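Local coordinates for type IV secretion system protein VirB11 (Brucella suis, PDB 2GZA) that hydrolyses ATP as the hexameric ATPase of a bacterial type IV secretion system that contributes to virulence, at residues V177-K188 against G279-G287; T189-Q197 against P212-P220. All coordinates share one frame; numbering follows the deposited sequence.

Contact 1 of 2, residues V177-K188 against G279-G287. With SO4 (sulfate ion), chain F.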
ATOM      1  N   VAL C 177      10.609  32.334  -1.880  1.00 35.27           N
ATOM      2  CA  VAL C 177       9.982  31.719  -0.718  1.00 34.32           C
ATOM      3  C   VAL C 177      11.078  31.389   0.284  1.00 33.80           C
ATOM      4  O   VAL C 177      12.021  30.657  -0.029  1.00 33.65           O
ATOM      5  CB  VAL C 177       9.197  30.450  -1.092  1.00 34.29           C
ATOM      6  CG1 VAL C 177       8.656  29.763   0.160  1.00 34.35           C
ATOM      7  CG2 VAL C 177       8.081  30.790  -2.041  1.00 33.37           C
ATOM      8  N   ILE C 178      10.960  31.950   1.481  1.00 33.22           N
ATOM      9  CA  ILE C 178      12.004  31.846   2.496  1.00 32.44           C
ATOM     10  C   ILE C 178      11.480  31.181   3.757  1.00 32.17           C
ATOM     11  O   ILE C 178      10.464  31.599   4.320  1.00 31.98           O
ATOM     12  CB  ILE C 178      12.600  33.230   2.845  1.00 32.34           C
ATOM     13  CG1 ILE C 178      13.148  33.904   1.587  1.00 32.01           C
ATOM     14  CG2 ILE C 178      13.694  33.097   3.916  1.00 32.24           C
ATOM     15  CD1 ILE C 178      13.279  35.413   1.696  1.00 32.25           C
ATOM     16  N   VAL C 179      12.185  30.138   4.183  1.00 31.87           N
ATOM     17  CA  VAL C 179      11.914  29.465   5.451  1.00 31.80           C
ATOM     18  C   VAL C 179      13.021  29.791   6.456  1.00 31.79           C
ATOM     19  O   VAL C 179      14.186  29.490   6.227  1.00 31.71           O
ATOM     20  CB  VAL C 179      11.817  27.913   5.289  1.00 31.78           C
ATOM     21  CG1 VAL C 179      11.608  27.235   6.650  1.00 31.38           C
ATOM     22  CG2 VAL C 179      10.708  27.526   4.328  1.00 31.22           C
ATOM     23  N   VAL C 180      12.652  30.418   7.562  1.00 31.96           N
ATOM     24  CA  VAL C 180      13.602  30.694   8.635  1.00 32.31           C
ATOM     25  C   VAL C 180      13.648  29.497   9.590  1.00 32.65           C
ATOM     26  O   VAL C 180      12.650  29.156  10.218  1.00 32.60           O
ATOM     27  CB  VAL C 180      13.245  31.994   9.385  1.00 32.19           C
ATOM     28  CG1 VAL C 180      14.201  32.229  10.545  1.00 32.49           C
ATOM     29  CG2 VAL C 180      13.268  33.177   8.422  1.00 32.04           C
ATOM     30  N   ALA C 181      14.799  28.845   9.671  1.00 33.14           N
ATOM     31  CA  ALA C 181      14.927  27.649  10.485  1.00 33.88           C
ATOM     32  C   ALA C 181      15.815  27.868  11.696  1.00 34.47           C
ATOM     33  O   ALA C 181      16.640  28.778  11.726  1.00 34.56           O
ATOM     34  CB  ALA C 181      15.436  26.486   9.654  1.00 33.89           C
ATOM     35  N   GLY C 182      15.643  27.018  12.697  1.00 35.15           N
ATOM     36  CA  GLY C 182      16.453  27.089  13.905  1.00 36.12           C
ATOM     37  C   GLY C 182      15.827  26.305  15.031  1.00 36.78           C
ATOM     38  O   GLY C 182      14.670  25.913  14.943  1.00 36.71           O
ATOM     39  N   GLU C 183      16.576  26.061  16.101  1.00 37.58           N
ATOM     40  CA  GLU C 183      15.949  25.451  17.272  1.00 38.45           C
ATOM     41  C   GLU C 183      15.065  26.475  17.972  1.00 38.67           C
ATOM     42  O   GLU C 183      15.123  27.668  17.679  1.00 38.69           O
ATOM     43  CB  GLU C 183      16.957  24.821  18.235  1.00 38.40           C
ATOM     44  CG  GLU C 183      17.551  25.766  19.266  1.00 39.25           C
ATOM     45  CD  GLU C 183      18.552  25.075  20.190  1.00 39.91           C
ATOM     46  OE1 GLU C 183      18.639  23.828  20.169  1.00 39.91           O
ATOM     47  OE2 GLU C 183      19.255  25.786  20.941  1.00 40.27           O
ATOM     48  N   THR C 184      14.221  26.010  18.881  1.00 39.16           N
ATOM     49  CA  THR C 184      13.347  26.926  19.605  1.00 39.49           C
ATOM     50  C   THR C 184      14.155  27.897  20.455  1.00 39.56           C
ATOM     51  O   THR C 184      15.124  27.523  21.131  1.00 39.65           O
ATOM     52  CB  THR C 184      12.311  26.213  20.493  1.00 39.57           C
ATOM     53  OG1 THR C 184      11.759  25.102  19.789  1.00 40.68           O
ATOM     54  CG2 THR C 184      11.172  27.167  20.867  1.00 39.42           C
ATOM     55  N   GLY C 185      13.735  29.152  20.403  1.00 39.61           N
ATOM     56  CA  GLY C 185      14.385  30.225  21.125  1.00 39.61           C
ATOM     57  C   GLY C 185      15.655  30.698  20.461  1.00 39.60           C
ATOM     58  O   GLY C 185      16.506  31.291  21.121  1.00 39.95           O
ATOM     59  N   SER C 186      15.796  30.435  19.161  1.00 39.39           N
ATOM     60  CA  SER C 186      17.008  30.817  18.447  1.00 39.32           C
ATOM     61  C   SER C 186      16.861  32.185  17.786  1.00 39.26           C
ATOM     62  O   SER C 186      17.818  32.717  17.224  1.00 39.47           O
ATOM     63  CB  SER C 186      17.383  29.766  17.406  1.00 39.17           C
ATOM     64  OG  SER C 186      16.344  29.622  16.450  1.00 39.52           O
ATOM     65  N   GLY C 187      15.660  32.747  17.855  1.00 39.02           N
ATOM     66  CA  GLY C 187      15.393  34.071  17.303  1.00 38.77           C
ATOM     67  C   GLY C 187      14.835  34.068  15.888  1.00 38.80           C
ATOM     68  O   GLY C 187      15.002  35.042  15.151  1.00 38.96           O
ATOM     69  N   LYS C 188      14.164  32.979  15.514  1.00 38.55           N
ATOM     70  CA  LYS C 188      13.596  32.818  14.173  1.00 38.21           C
ATOM     71  C   LYS C 188      12.608  33.923  13.847  1.00 38.07           C
ATOM     72  O   LYS C 188      12.690  34.554  12.794  1.00 38.04           O
ATOM     73  CB  LYS C 188      12.892  31.473  14.044  1.00 38.26           C
ATOM     74  CG  LYS C 188      13.805  30.281  13.861  1.00 38.36           C
ATOM     75  CD  LYS C 188      13.002  29.001  13.701  1.00 38.53           C
ATOM     76  CE  LYS C 188      12.751  28.298  15.032  1.00 39.42           C
ATOM     77  NZ  LYS C 188      11.614  28.855  15.798  1.00 40.48           N
ATOM     78  N   GLY C 279       6.974  35.035  -2.656  1.00 36.79           N
ATOM     79  CA  GLY C 279       7.453  35.940  -1.624  1.00 36.44           C
ATOM     80  C   GLY C 279       7.062  35.632  -0.196  1.00 35.99           C
ATOM     81  O   GLY C 279       7.204  36.489   0.679  1.00 36.08           O
ATOM     82  N   SER C 280       6.576  34.419   0.035  1.00 35.36           N
ATOM     83  CA  SER C 280       6.239  33.957   1.382  1.00 34.99           C
ATOM     84  C   SER C 280       7.469  33.818   2.265  1.00 34.27           C
ATOM     85  O   SER C 280       8.536  33.414   1.812  1.00 34.01           O
ATOM     86  CB  SER C 280       5.523  32.611   1.328  1.00 35.20           C
ATOM     87  OG  SER C 280       4.208  32.742   0.815  1.00 36.67           O
ATOM     88  N   ILE C 281       7.302  34.170   3.533  1.00 33.65           N
ATOM     89  CA  ILE C 281       8.312  33.961   4.552  1.00 32.73           C
ATOM     90  C   ILE C 281       7.612  33.219   5.672  1.00 32.27           C
ATOM     91  O   ILE C 281       6.511  33.595   6.077  1.00 32.28           O
ATOM     92  CB  ILE C 281       8.918  35.298   5.055  1.00 32.73           C
ATOM     93  CG1 ILE C 281       9.484  36.111   3.890  1.00 32.55           C
ATOM     94  CG2 ILE C 281      10.011  35.054   6.104  1.00 32.75           C
ATOM     95  CD1 ILE C 281       9.638  37.593   4.194  1.00 32.84           C
ATOM     96  N   THR C 282       8.238  32.146   6.142  1.00 31.84           N
ATOM     97  CA  THR C 282       7.720  31.367   7.263  1.00 31.42           C
ATOM     98  C   THR C 282       8.872  30.854   8.125  1.00 31.40           C
ATOM     99  O   THR C 282      10.038  31.121   7.831  1.00 31.35           O
ATOM    100  CB  THR C 282       6.816  30.204   6.776  1.00 31.40           C
ATOM    101  OG1 THR C 282       6.225  29.545   7.899  1.00 31.53           O
ATOM    102  CG2 THR C 282       7.598  29.192   5.949  1.00 31.04           C
ATOM    103  N   SER C 283       8.555  30.132   9.191  1.00 31.38           N
ATOM    104  CA  SER C 283       9.591  29.536  10.022  1.00 31.47           C
ATOM    105  C   SER C 283       9.309  28.067  10.322  1.00 31.84           C
ATOM    106  O   SER C 283       8.198  27.575  10.108  1.00 31.79           O
ATOM    107  CB  SER C 283       9.749  30.307  11.323  1.00 31.13           C
ATOM    108  OG  SER C 283       8.683  30.009  12.199  1.00 31.22           O
ATOM    109  N   CYS C 284      10.324  27.378  10.841  1.00 32.18           N
ATOM    110  CA  CYS C 284      10.219  25.973  11.167  1.00 32.46           C
ATOM    111  C   CYS C 284      11.319  25.611  12.160  1.00 32.72           C
ATOM    112  O   CYS C 284      12.480  25.933  11.941  1.00 32.82           O
ATOM    113  CB  CYS C 284      10.351  25.150   9.878  1.00 32.62           C
ATOM    114  SG  CYS C 284      10.232  23.358  10.046  1.00 33.15           S
ATOM    115  N   HIS C 285      10.951  24.963  13.264  1.00 33.01           N
ATOM    116  CA  HIS C 285      11.936  24.389  14.189  1.00 33.45           C
ATOM    117  C   HIS C 285      12.687  23.269  13.494  1.00 33.51           C
ATOM    118  O   HIS C 285      12.075  22.287  13.082  1.00 33.53           O
ATOM    119  CB  HIS C 285      11.266  23.818  15.442  1.00 33.55           C
ATOM    120  CG  HIS C 285      10.452  24.812  16.201  1.00 34.31           C
ATOM    121  ND1 HIS C 285      10.999  25.662  17.136  1.00 35.56           N
ATOM    122  CD2 HIS C 285       9.131  25.090  16.161  1.00 35.33           C
ATOM    123  CE1 HIS C 285      10.047  26.428  17.634  1.00 35.51           C
ATOM    124  NE2 HIS C 285       8.904  26.099  17.063  1.00 35.31           N
ATOM    125  N   ALA C 286      14.002  23.429  13.360  1.00 33.63           N
ATOM    126  CA  ALA C 286      14.863  22.406  12.762  1.00 33.82           C
ATOM    127  C   ALA C 286      16.309  22.610  13.184  1.00 34.04           C
ATOM    128  O   ALA C 286      16.721  23.730  13.481  1.00 34.22           O
ATOM    129  CB  ALA C 286      14.735  22.406  11.247  1.00 33.54           C
ATOM    130  N   GLY C 287      17.072  21.524  13.215  1.00 34.26           N
ATOM    131  CA  GLY C 287      18.460  21.561  13.656  1.00 34.44           C
ATOM    132  C   GLY C 287      19.463  21.872  12.565  1.00 34.73           C
ATOM    133  O   GLY C 287      20.658  21.937  12.835  1.00 34.94           O
TER
HETATM  134  S   SO4 F3001      11.784  31.429  17.988  1.00 54.43           S
HETATM  135  O1  SO4 F3001      11.938  32.862  18.201  1.00 53.80           O
HETATM  136  O2  SO4 F3001      12.988  30.918  17.345  1.00 54.29           O
HETATM  137  O3  SO4 F3001      11.590  30.737  19.261  1.00 54.55           O
HETATM  138  O4  SO4 F3001      10.618  31.168  17.149  1.00 54.42           O
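Lys188 bends back over the end of strand 281-285, and its amine comes close to the ring of His285 while holding a sulfate ion. Its chain is kinked at the last two torsions (chi3 -91°, chi4 82°). CD passes 3.6 Å from Cys284 O, and NZ hydrogen-bonds to sulfate O2 and O4, 2.9 Å each. The side chain of Lys188 crosses that of His285 at about a right angle. The Thr184 side chain also lies against the imidazole of His285.

The loop after strand 178-182 wraps the same ion. Gly185 N bonds to sulfate O3, and Lys188 N bonds to sulfate O2 at 3.0 Å. Ser186 N and Gly187 N add weak bonds to O2. Ser186 OG ties the loop to itself through Glu183 O.

Before the loop, strands 178-182 and 281-285 run parallel. Val180 N donates to Thr282 O at 2.7 Å, nearly straight at 177°. The bond from Gly182 N to Cys284 O is weak, and Ala286 N bonds to Gly182 O at 3.0 Å. Val179 CG2 lies beside Thr282 CG2 on one face. Thr282 OG1 and Ser283 OG bond to Leu258 O and Ala259 O, respectively.

The strand, glycine-rich loop and following helix form a P-loop (Walker A motif), with the sulfate probably marking a phosphate position of ATP.

Contact 2 of 2, residues T189-Q197 against P212-P220. With SO4 (sulfate ion), chain F.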
ATOM      1  N   THR C 189      11.672  34.142  14.762  1.00 37.90           N
ATOM      2  CA  THR C 189      10.643  35.169  14.628  1.00 37.62           C
ATOM      3  C   THR C 189      11.237  36.561  14.420  1.00 37.58           C
ATOM      4  O   THR C 189      10.745  37.326  13.593  1.00 37.84           O
ATOM      5  CB  THR C 189       9.724  35.167  15.862  1.00 37.67           C
ATOM      6  OG1 THR C 189       9.164  33.858  16.032  1.00 37.70           O
ATOM      7  CG2 THR C 189       8.604  36.187  15.716  1.00 37.23           C
ATOM      8  N   THR C 190      12.294  36.877  15.162  1.00 37.31           N
ATOM      9  CA  THR C 190      12.947  38.171  15.034  1.00 37.01           C
ATOM     10  C   THR C 190      13.563  38.344  13.649  1.00 36.83           C
ATOM     11  O   THR C 190      13.391  39.389  13.026  1.00 36.76           O
ATOM     12  CB  THR C 190      14.004  38.395  16.140  1.00 37.13           C
ATOM     13  OG1 THR C 190      13.451  38.041  17.411  1.00 37.51           O
ATOM     14  CG2 THR C 190      14.443  39.849  16.179  1.00 36.60           C
ATOM     15  N   LEU C 191      14.262  37.322  13.165  1.00 36.73           N
ATOM     16  CA  LEU C 191      14.821  37.363  11.815  1.00 36.66           C
ATOM     17  C   LEU C 191      13.707  37.468  10.766  1.00 36.91           C
ATOM     18  O   LEU C 191      13.807  38.233   9.802  1.00 36.84           O
ATOM     19  CB  LEU C 191      15.704  36.146  11.546  1.00 36.47           C
ATOM     20  CG  LEU C 191      16.332  36.038  10.153  1.00 36.43           C
ATOM     21  CD1 LEU C 191      17.188  37.263   9.825  1.00 36.34           C
ATOM     22  CD2 LEU C 191      17.148  34.762  10.040  1.00 35.91           C
ATOM     23  N   MET C 192      12.644  36.704  10.967  1.00 37.14           N
ATOM     24  CA  MET C 192      11.489  36.737  10.076  1.00 37.66           C
ATOM     25  C   MET C 192      10.944  38.165   9.991  1.00 37.53           C
ATOM     26  O   MET C 192      10.644  38.656   8.897  1.00 37.41           O
ATOM     27  CB  MET C 192      10.431  35.722  10.538  1.00 37.58           C
ATOM     28  CG  MET C 192       9.188  35.616   9.676  1.00 38.60           C
ATOM     29  SD  MET C 192       8.269  34.049   9.859  1.00 41.41           S
ATOM     30  CE  MET C 192       8.325  33.792  11.637  1.00 39.77           C
ATOM     31  N   LYS C 193      10.856  38.833  11.138  1.00 37.47           N
ATOM     32  CA  LYS C 193      10.419  40.234  11.187  1.00 37.44           C
ATOM     33  C   LYS C 193      11.408  41.182  10.507  1.00 37.21           C
ATOM     34  O   LYS C 193      10.995  42.146   9.862  1.00 37.25           O
ATOM     35  CB  LYS C 193      10.163  40.686  12.627  1.00 37.57           C
ATOM     36  CG  LYS C 193       8.905  40.100  13.240  1.00 38.65           C
ATOM     37  CD  LYS C 193       8.285  41.030  14.274  1.00 40.36           C
ATOM     38  CE  LYS C 193       8.938  40.884  15.637  1.00 41.87           C
ATOM     39  NZ  LYS C 193       8.108  41.496  16.712  1.00 42.50           N
ATOM     40  N   ALA C 194      12.701  40.904  10.651  1.00 36.87           N
ATOM     41  CA  ALA C 194      13.723  41.681   9.962  1.00 36.63           C
ATOM     42  C   ALA C 194      13.560  41.544   8.455  1.00 36.47           C
ATOM     43  O   ALA C 194      13.667  42.520   7.727  1.00 36.52           O
ATOM     44  CB  ALA C 194      15.115  41.243  10.392  1.00 36.58           C
ATOM     45  N   LEU C 195      13.292  40.327   7.998  1.00 36.53           N
ATOM     46  CA  LEU C 195      13.109  40.051   6.573  1.00 36.48           C
ATOM     47  C   LEU C 195      11.842  40.683   6.005  1.00 36.61           C
ATOM     48  O   LEU C 195      11.801  41.071   4.834  1.00 36.69           O
ATOM     49  CB  LEU C 195      13.101  38.543   6.301  1.00 36.30           C
ATOM     50  CG  LEU C 195      14.409  37.768   6.480  1.00 35.85           C
ATOM     51  CD1 LEU C 195      14.160  36.280   6.348  1.00 35.11           C
ATOM     52  CD2 LEU C 195      15.479  38.223   5.496  1.00 35.13           C
ATOM     53  N   MET C 196      10.812  40.781   6.838  1.00 36.83           N
ATOM     54  CA  MET C 196       9.543  41.388   6.449  1.00 36.92           C
ATOM     55  C   MET C 196       9.671  42.887   6.216  1.00 37.05           C
ATOM     56  O   MET C 196       8.916  43.460   5.424  1.00 37.23           O
ATOM     57  CB  MET C 196       8.472  41.097   7.494  1.00 36.91           C
ATOM     58  CG  MET C 196       7.751  39.770   7.309  1.00 37.03           C
ATOM     59  SD  MET C 196       7.067  39.067   8.836  1.00 37.64           S
ATOM     60  CE  MET C 196       6.184  40.451   9.532  1.00 36.94           C
ATOM     61  N   GLN C 197      10.624  43.519   6.894  1.00 37.16           N
ATOM     62  CA  GLN C 197      10.875  44.944   6.701  1.00 37.32           C
ATOM     63  C   GLN C 197      11.463  45.237   5.319  1.00 37.25           C
ATOM     64  O   GLN C 197      11.480  46.376   4.874  1.00 37.27           O
ATOM     65  CB  GLN C 197      11.765  45.491   7.818  1.00 37.35           C
ATOM     66  CG  GLN C 197      11.085  45.565   9.184  1.00 38.28           C
ATOM     67  CD  GLN C 197       9.786  46.363   9.163  1.00 39.39           C
ATOM     68  OE1 GLN C 197       8.720  45.836   9.477  1.00 39.62           O
ATOM     69  NE2 GLN C 197       9.871  47.632   8.783  1.00 39.65           N
ATOM     70  N   PRO C 212       0.022  37.085  18.569  1.00 38.15           N
ATOM     71  CA  PRO C 212       0.326  38.337  17.878  1.00 38.44           C
ATOM     72  C   PRO C 212       1.791  38.719  18.062  1.00 38.71           C
ATOM     73  O   PRO C 212       2.205  39.087  19.166  1.00 38.74           O
ATOM     74  CB  PRO C 212      -0.603  39.357  18.555  1.00 38.29           C
ATOM     75  CG  PRO C 212      -1.572  38.542  19.365  1.00 38.09           C
ATOM     76  CD  PRO C 212      -0.869  37.287  19.718  1.00 37.93           C
ATOM     77  N   GLU C 213       2.567  38.596  16.988  1.00 39.10           N
ATOM     78  CA  GLU C 213       4.001  38.888  17.024  1.00 39.49           C
ATOM     79  C   GLU C 213       4.479  39.594  15.768  1.00 39.39           C
ATOM     80  O   GLU C 213       5.386  40.416  15.822  1.00 39.63           O
ATOM     81  CB  GLU C 213       4.818  37.609  17.210  1.00 39.40           C
ATOM     82  CG  GLU C 213       4.879  37.079  18.631  1.00 39.91           C
ATOM     83  CD  GLU C 213       5.695  35.803  18.749  1.00 40.75           C
ATOM     84  OE1 GLU C 213       5.678  34.987  17.803  1.00 41.27           O
ATOM     85  OE2 GLU C 213       6.353  35.614  19.793  1.00 41.44           O
ATOM     86  N   LEU C 214       3.871  39.251  14.637  1.00 39.23           N
ATOM     87  CA  LEU C 214       4.290  39.781  13.345  1.00 39.03           C
ATOM     88  C   LEU C 214       3.578  41.092  13.012  1.00 39.31           C
ATOM     89  O   LEU C 214       2.823  41.177  12.040  1.00 39.55           O
ATOM     90  CB  LEU C 214       4.084  38.734  12.238  1.00 38.83           C
ATOM     91  CG  LEU C 214       4.815  37.377  12.352  1.00 37.81           C
ATOM     92  CD1 LEU C 214       4.286  36.372  11.343  1.00 36.87           C
ATOM     93  CD2 LEU C 214       6.316  37.519  12.202  1.00 36.36           C
ATOM     94  N   PHE C 215       3.824  42.109  13.833  1.00 39.39           N
ATOM     95  CA  PHE C 215       3.248  43.436  13.627  1.00 39.49           C
ATOM     96  C   PHE C 215       3.846  44.098  12.392  1.00 39.45           C
ATOM     97  O   PHE C 215       5.002  43.849  12.052  1.00 39.54           O
ATOM     98  CB  PHE C 215       3.463  44.309  14.862  1.00 39.50           C
ATOM     99  CG  PHE C 215       3.148  43.612  16.153  1.00 39.81           C
ATOM    100  CD1 PHE C 215       1.835  43.329  16.501  1.00 39.63           C
ATOM    101  CD2 PHE C 215       4.169  43.234  17.020  1.00 39.81           C
ATOM    102  CE1 PHE C 215       1.545  42.678  17.692  1.00 40.12           C
ATOM    103  CE2 PHE C 215       3.889  42.588  18.212  1.00 40.21           C
ATOM    104  CZ  PHE C 215       2.572  42.308  18.550  1.00 40.12           C
ATOM    105  N   LEU C 216       3.048  44.926  11.718  1.00 39.28           N
ATOM    106  CA  LEU C 216       3.476  45.571  10.476  1.00 39.11           C
ATOM    107  C   LEU C 216       3.222  47.083  10.491  1.00 39.10           C
ATOM    108  O   LEU C 216       2.290  47.565   9.840  1.00 39.29           O
ATOM    109  CB  LEU C 216       2.796  44.912   9.267  1.00 38.93           C
ATOM    110  CG  LEU C 216       3.123  43.437   9.000  1.00 38.88           C
ATOM    111  CD1 LEU C 216       1.968  42.712   8.331  1.00 38.53           C
ATOM    112  CD2 LEU C 216       4.399  43.275   8.187  1.00 38.54           C
ATOM    113  N   PRO C 217       4.063  47.835  11.219  1.00 38.95           N
ATOM    114  CA  PRO C 217       3.867  49.281  11.366  1.00 38.82           C
ATOM    115  C   PRO C 217       4.014  50.048  10.044  1.00 38.63           C
ATOM    116  O   PRO C 217       3.411  51.107   9.870  1.00 38.60           O
ATOM    117  CB  PRO C 217       4.978  49.681  12.348  1.00 38.68           C
ATOM    118  CG  PRO C 217       6.023  48.632  12.187  1.00 38.72           C
ATOM    119  CD  PRO C 217       5.267  47.368  11.937  1.00 38.97           C
ATOM    120  N   ASP C 218       4.798  49.496   9.125  1.00 38.44           N
ATOM    121  CA  ASP C 218       5.150  50.165   7.878  1.00 38.21           C
ATOM    122  C   ASP C 218       4.408  49.597   6.673  1.00 37.95           C
ATOM    123  O   ASP C 218       4.680  49.984   5.537  1.00 37.98           O
ATOM    124  CB  ASP C 218       6.659  50.066   7.629  1.00 38.32           C
ATOM    125  CG  ASP C 218       7.480  50.705   8.728  1.00 38.77           C
ATOM    126  OD1 ASP C 218       7.166  51.845   9.128  1.00 39.55           O
ATOM    127  OD2 ASP C 218       8.450  50.069   9.185  1.00 39.56           O
ATOM    128  N   HIS C 219       3.488  48.671   6.911  1.00 37.59           N
ATOM    129  CA  HIS C 219       2.693  48.100   5.830  1.00 37.20           C
ATOM    130  C   HIS C 219       1.202  48.347   6.062  1.00 36.91           C
ATOM    131  O   HIS C 219       0.512  47.473   6.575  1.00 37.11           O
ATOM    132  CB  HIS C 219       2.961  46.603   5.707  1.00 37.29           C
ATOM    133  CG  HIS C 219       4.353  46.260   5.289  1.00 37.68           C
ATOM    134  ND1 HIS C 219       4.718  46.119   3.966  1.00 38.58           N
ATOM    135  CD2 HIS C 219       5.466  45.999   6.020  1.00 37.59           C
ATOM    136  CE1 HIS C 219       5.997  45.801   3.900  1.00 37.74           C
ATOM    137  NE2 HIS C 219       6.476  45.725   5.131  1.00 37.58           N
ATOM    138  N   PRO C 220       0.693  49.532   5.667  1.00 36.59           N
ATOM    139  CA  PRO C 220      -0.695  49.920   5.971  1.00 36.33           C
ATOM    140  C   PRO C 220      -1.743  48.924   5.467  1.00 35.90           C
ATOM    141  O   PRO C 220      -2.756  48.712   6.122  1.00 35.81           O
ATOM    142  CB  PRO C 220      -0.860  51.269   5.250  1.00 36.38           C
ATOM    143  CG  PRO C 220       0.264  51.334   4.262  1.00 36.59           C
ATOM    144  CD  PRO C 220       1.390  50.571   4.894  1.00 36.53           C
TER
HETATM  145  S   SO4 F3001      11.784  31.429  17.988  1.00 54.43           S
HETATM  146  O1  SO4 F3001      11.938  32.862  18.201  1.00 53.80           O
HETATM  147  O2  SO4 F3001      12.988  30.918  17.345  1.00 54.29           O
HETATM  148  O3  SO4 F3001      11.590  30.737  19.261  1.00 54.55           O
HETATM  149  O4  SO4 F3001      10.618  31.168  17.149  1.00 54.42           O
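Gln197 NE2 donates to Asp218 OD2 at 2.8 Å, using the anti lone pair of the carboxylate. The bond is bent, with an angle of 140° at the hydrogen. The Gln197 chain folds at chi2 (-55°) to bring its amide there, and the amide and carboxylate planes stand 63° apart. Lys193 NZ donates to the backbone carbonyl Glu213 O at 3.1 Å. Its CD and CE run past the same oxygen. A weaker bond joins His219 NE2 to Met196 O, a carbonyl near the end of the helix.

At the start of the helix, Thr189 OG1 lies 3.3 Å from sulfate O4, at most a weak hydrogen bond. The Thr189 methyl CG2 meets Glu213 OE1. The other oxygen of that carboxylate, OE2, bonds to Ser123 N of a neighbouring subunit.

Leu214 sits between these polar ends, at the centre of an inverse gamma turn. Its CD2 touches Lys193 CG and lies 3.8 Å from Met196 SD. Met192 CE approaches the same methyl from one turn earlier. The Met196 chain bends at its last torsion, and its CE meets Leu216 CD2 at 3.6 Å. Met196 crosses both leucines at about a right angle. Leu216 also packs on Leu205 and Thr207 of strand 205-209.

The chemistry is mixed: two hydrogen bonds and a weak third join 212-220 to the helix along an apolar strip. Two of the three use main-chain carbonyls, one from each segment. The loop is thereby held against the P-loop helix, and Glu213 extends the contact into the next subunit.

The two contacts are centred 14 Å apart in the nucleotide-binding part of the chain. Segment 177-188 runs straight into 189-197, so contact 2 takes up helix 188-196 from Thr189. Segment 212-220 follows, between strands 205-209 and 222-226, and 279-287 comes last. Contact 2 is therefore nested inside the loop closed by contact 1. The helix joins them physically, since Met192 packs on Ile281, Thr282 and Ser283, and Leu195 packs on Val180. One sulfate touches both contacts, and both reach a second subunit. The predicted ATP site is thus tied to the sheet, to a neighbouring loop and to the hexamer interface.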